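Local coordinates for AP205 bacteriophage COAT protein (Acinetobacter phage ap205, PDB 5FS4) that forms the protein shell of a small single-stranded RNA bacteriophage, its subunits pairing into dimers that probably assemble into the capsid, at residues B[14-22]-B[28-36]. The protein carries 2 engineered substitutions. Sequence-based numbering, arbitrary orientation.
Sequences TANKIVWSD and TTFSASLLR
Trp-20 and Phe-30 form a hydrogen-bonded pair across an antiparallel β-hairpin, strands 17-22 and 28-38, within the five-stranded sheet of the coat protein. Their side chains lie side by side on the sheet face that also carries Ile-18 and Ala-32 and that packs against the second subunit, where Ile-126 of that subunit meets Trp-20 and its Leu-109 meets Ala-32. With CG beside the backbone N (chi1 -78°) and the ring plane turned crosswise (chi2 -95°), the indole carries its six-membered edge toward the partner strand, past Phe-30 and on to Ala-32. Trp-20 CE3 approaches the edge of the phenyl ring at Phe-30 CD2 (3.9 Å), and Trp-20 CZ3 meets the methyl CB of Ala-32 at 4.0 Å. Phe-30 O lies in the indole plane, at its rim, while accepting the backbone N-H of Trp-20 at 2.8 Å. Ile-18 CG2 covers one indole face, 3.5 Å above the plane and offset toward the rim.

The other sheet face is more exposed and mixed in character. Here the extended chain of Lys-17, its CG anti to the backbone N (chi1 -172°), rises from the sheet, with CG passing Ser-33 CB and CE coming near Ser-31 CB. Val-19 sets CG2 against Ser-31 CB.

Polar groups join the strands at both ends. Asn-16 ND2 makes a weak, bent hydrogen bond to Leu-34 O, supplementing the straight bond from Leu-34 N to Asn-16 O. Near the turn, Asp-22 OD1 is hydrogen-bonded to Thr-24 OG1, while one water donates to Asp-22 OD2 and accepts from Thr-28 OG1, 2.7 Å from each of these two oxygens.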
loop_
_atom_site.group_PDB
_atom_site.type_symbol
_atom_site.label_atom_id
_atom_site.label_comp_id
_atom_site.label_asym_id
_atom_site.label_seq_id
_atom_site.Cartn_x
_atom_site.Cartn_y
_atom_site.Cartn_z
ATOM N N THR B 14 -18.898 -7.414 -8.712
ATOM C CA THR B 14 -19.000 -7.374 -10.198
ATOM C C THR B 14 -17.899 -8.376 -10.566
ATOM O O THR B 14 -17.010 -8.596 -9.710
ATOM C CB THR B 14 -18.694 -5.947 -10.775
ATOM O OG1 THR B 14 -19.644 -5.005 -10.259
ATOM C CG2 THR B 14 -18.773 -5.876 -12.324
ATOM N N ALA B 15 -17.905 -8.992 -11.754
ATOM C CA ALA B 15 -16.682 -9.754 -12.233
ATOM C C ALA B 15 -15.294 -9.065 -12.029
ATOM O O ALA B 15 -14.239 -9.735 -11.969
ATOM C CB ALA B 15 -16.784 -10.063 -13.685
ATOM N N ASN B 16 -15.272 -7.734 -12.029
ATOM C CA ASN B 16 -14.009 -7.051 -11.991
ATOM C C ASN B 16 -13.758 -6.305 -10.741
ATOM O O ASN B 16 -12.658 -5.878 -10.552
ATOM C CB ASN B 16 -13.835 -6.191 -13.229
ATOM C CG ASN B 16 -13.691 -7.035 -14.478
ATOM O OD1 ASN B 16 -14.592 -7.088 -15.320
ATOM N ND2 ASN B 16 -12.562 -7.736 -14.585
ATOM N N LYS B 17 -14.745 -6.220 -9.858
ATOM C CA LYS B 17 -14.629 -5.413 -8.632
ATOM C C LYS B 17 -15.477 -5.967 -7.497
ATOM O O LYS B 17 -16.714 -6.120 -7.643
ATOM C CB LYS B 17 -15.047 -3.977 -8.871
ATOM C CG LYS B 17 -14.725 -3.144 -7.671
ATOM C CD LYS B 17 -15.020 -1.664 -7.848
ATOM C CE LYS B 17 -14.479 -0.944 -6.638
ATOM N NZ LYS B 17 -14.877 0.465 -6.629
ATOM N N ILE B 18 -14.805 -6.286 -6.389
ATOM C CA ILE B 18 -15.493 -6.586 -5.133
ATOM C C ILE B 18 -15.166 -5.536 -4.071
ATOM O O ILE B 18 -14.015 -5.130 -3.901
ATOM C CB ILE B 18 -15.170 -8.018 -4.588
ATOM C CG1 ILE B 18 -15.619 -9.060 -5.622
ATOM C CG2 ILE B 18 -15.870 -8.233 -3.265
ATOM C CD1 ILE B 18 -15.091 -10.480 -5.404
ATOM N N VAL B 19 -16.205 -5.128 -3.345
ATOM C CA VAL B 19 -16.008 -4.312 -2.096
ATOM C C VAL B 19 -16.393 -5.130 -0.858
ATOM O O VAL B 19 -17.569 -5.558 -0.730
ATOM C CB VAL B 19 -16.863 -3.020 -2.094
ATOM C CG1 VAL B 19 -16.540 -2.175 -0.871
ATOM C CG2 VAL B 19 -16.658 -2.215 -3.381
ATOM N N TRP B 20 -15.468 -5.249 0.086
ATOM C CA TRP B 20 -15.686 -5.973 1.336
ATOM C C TRP B 20 -15.870 -4.889 2.409
ATOM O O TRP B 20 -15.259 -3.804 2.335
ATOM C CB TRP B 20 -14.475 -6.860 1.704
ATOM C CG TRP B 20 -14.317 -8.124 1.022
ATOM C CD1 TRP B 20 -14.744 -9.337 1.467
ATOM C CD2 TRP B 20 -13.582 -8.371 -0.190
ATOM N NE1 TRP B 20 -14.349 -10.326 0.600
ATOM C CE2 TRP B 20 -13.662 -9.763 -0.441
ATOM C CE3 TRP B 20 -12.889 -7.545 -1.107
ATOM C CZ2 TRP B 20 -13.126 -10.348 -1.580
ATOM C CZ3 TRP B 20 -12.323 -8.114 -2.221
ATOM C CH2 TRP B 20 -12.432 -9.515 -2.459
ATOM N N SER B 21 -16.740 -5.150 3.386
ATOM C CA SER B 21 -16.848 -4.225 4.506
ATOM C C SER B 21 -17.057 -4.994 5.814
ATOM O O SER B 21 -17.438 -6.145 5.846
ATOM C CB SER B 21 -17.921 -3.161 4.313
ATOM O OG SER B 21 -19.158 -3.773 4.394
ATOM N N ASP B 22 -16.817 -4.331 6.897
ATOM C CA ASP B 22 -16.863 -4.991 8.195
ATOM C C ASP B 22 -18.287 -4.900 8.668
ATOM O O ASP B 22 -18.809 -3.783 8.774
ATOM C CB ASP B 22 -15.944 -4.270 9.127
ATOM C CG ASP B 22 -16.029 -4.775 10.614
ATOM O OD1 ASP B 22 -16.874 -5.647 11.031
ATOM O OD2 ASP B 22 -15.195 -4.297 11.338
ATOM N N THR B 28 -15.641 0.693 7.418
ATOM C CA THR B 28 -14.378 -0.006 7.091
ATOM C C THR B 28 -14.523 -0.831 5.796
ATOM O O THR B 28 -15.355 -1.767 5.716
ATOM C CB THR B 28 -13.916 -0.898 8.241
ATOM O OG1 THR B 28 -13.819 -0.075 9.383
ATOM C CG2 THR B 28 -12.501 -1.428 7.986
ATOM N N THR B 29 -13.771 -0.450 4.755
ATOM C CA THR B 29 -13.939 -1.129 3.461
ATOM C C THR B 29 -12.576 -1.530 2.925
ATOM O O THR B 29 -11.574 -0.920 3.256
ATOM C CB THR B 29 -14.681 -0.283 2.391
ATOM O OG1 THR B 29 -13.989 0.954 2.168
ATOM C CG2 THR B 29 -16.026 0.033 2.818
ATOM N N PHE B 30 -12.559 -2.618 2.176
ATOM C CA PHE B 30 -11.411 -3.013 1.369
ATOM C C PHE B 30 -11.981 -3.370 0.011
ATOM O O PHE B 30 -12.816 -4.276 -0.062
ATOM C CB PHE B 30 -10.706 -4.232 1.934
ATOM C CG PHE B 30 -9.566 -4.681 1.080
ATOM C CD1 PHE B 30 -8.406 -3.888 1.030
ATOM C CD2 PHE B 30 -9.688 -5.827 0.262
ATOM C CE1 PHE B 30 -7.326 -4.249 0.249
ATOM C CE2 PHE B 30 -8.601 -6.177 -0.565
ATOM C CZ PHE B 30 -7.445 -5.395 -0.541
ATOM N N SER B 31 -11.493 -2.727 -1.057
ATOM C CA SER B 31 -11.997 -3.041 -2.387
ATOM C C SER B 31 -10.886 -3.500 -3.312
ATOM O O SER B 31 -9.767 -3.043 -3.223
ATOM C CB SER B 31 -12.749 -1.837 -2.914
ATOM O OG SER B 31 -11.839 -0.878 -3.352
ATOM N N ALA B 32 -11.206 -4.410 -4.227
ATOM C CA ALA B 32 -10.224 -4.919 -5.212
ATOM C C ALA B 32 -10.867 -4.782 -6.610
ATOM O O ALA B 32 -11.979 -5.278 -6.837
ATOM C CB ALA B 32 -9.861 -6.399 -4.880
ATOM N N SER B 33 -10.204 -4.070 -7.509
ATOM C CA SER B 33 -10.763 -3.800 -8.829
ATOM C C SER B 33 -9.684 -4.197 -9.831
ATOM O O SER B 33 -8.575 -3.670 -9.767
ATOM C CB SER B 33 -11.035 -2.322 -8.954
ATOM O OG SER B 33 -11.552 -2.076 -10.255
ATOM N N LEU B 34 -9.979 -5.107 -10.739
ATOM C CA LEU B 34 -8.937 -5.636 -11.641
ATOM C C LEU B 34 -9.269 -5.417 -13.133
ATOM O O LEU B 34 -10.398 -5.651 -13.551
ATOM C CB LEU B 34 -8.805 -7.139 -11.444
ATOM C CG LEU B 34 -8.716 -7.736 -10.033
ATOM C CD1 LEU B 34 -8.459 -9.207 -10.131
ATOM C CD2 LEU B 34 -7.577 -7.064 -9.281
ATOM N N LEU B 35 -8.266 -5.092 -13.952
ATOM C CA LEU B 35 -8.511 -4.926 -15.373
ATOM C C LEU B 35 -7.457 -5.747 -16.084
ATOM O O LEU B 35 -6.299 -5.523 -15.867
ATOM C CB LEU B 35 -8.430 -3.435 -15.750
ATOM C CG LEU B 35 -8.900 -3.002 -17.129
ATOM C CD1 LEU B 35 -8.722 -1.498 -17.237
ATOM C CD2 LEU B 35 -8.134 -3.668 -18.246
ATOM N N ARG B 36 -7.881 -6.676 -16.943
ATOM C CA ARG B 36 -6.987 -7.443 -17.787
ATOM C C ARG B 36 -7.054 -6.896 -19.221
ATOM O O ARG B 36 -8.144 -6.536 -19.730
ATOM C CB ARG B 36 -7.351 -8.925 -17.778
ATOM C CG ARG B 36 -6.282 -9.791 -18.459
ATOM C CD ARG B 36 -6.653 -11.259 -18.400
ATOM N NE ARG B 36 -5.774 -12.141 -19.217
ATOM C CZ ARG B 36 -4.922 -13.081 -18.765
ATOM N NH1 ARG B 36 -4.724 -13.300 -17.458
ATOM N NH2 ARG B 36 -4.215 -13.796 -19.636
HETATM O O HOH W 1 -13.457 -2.215 11.045
#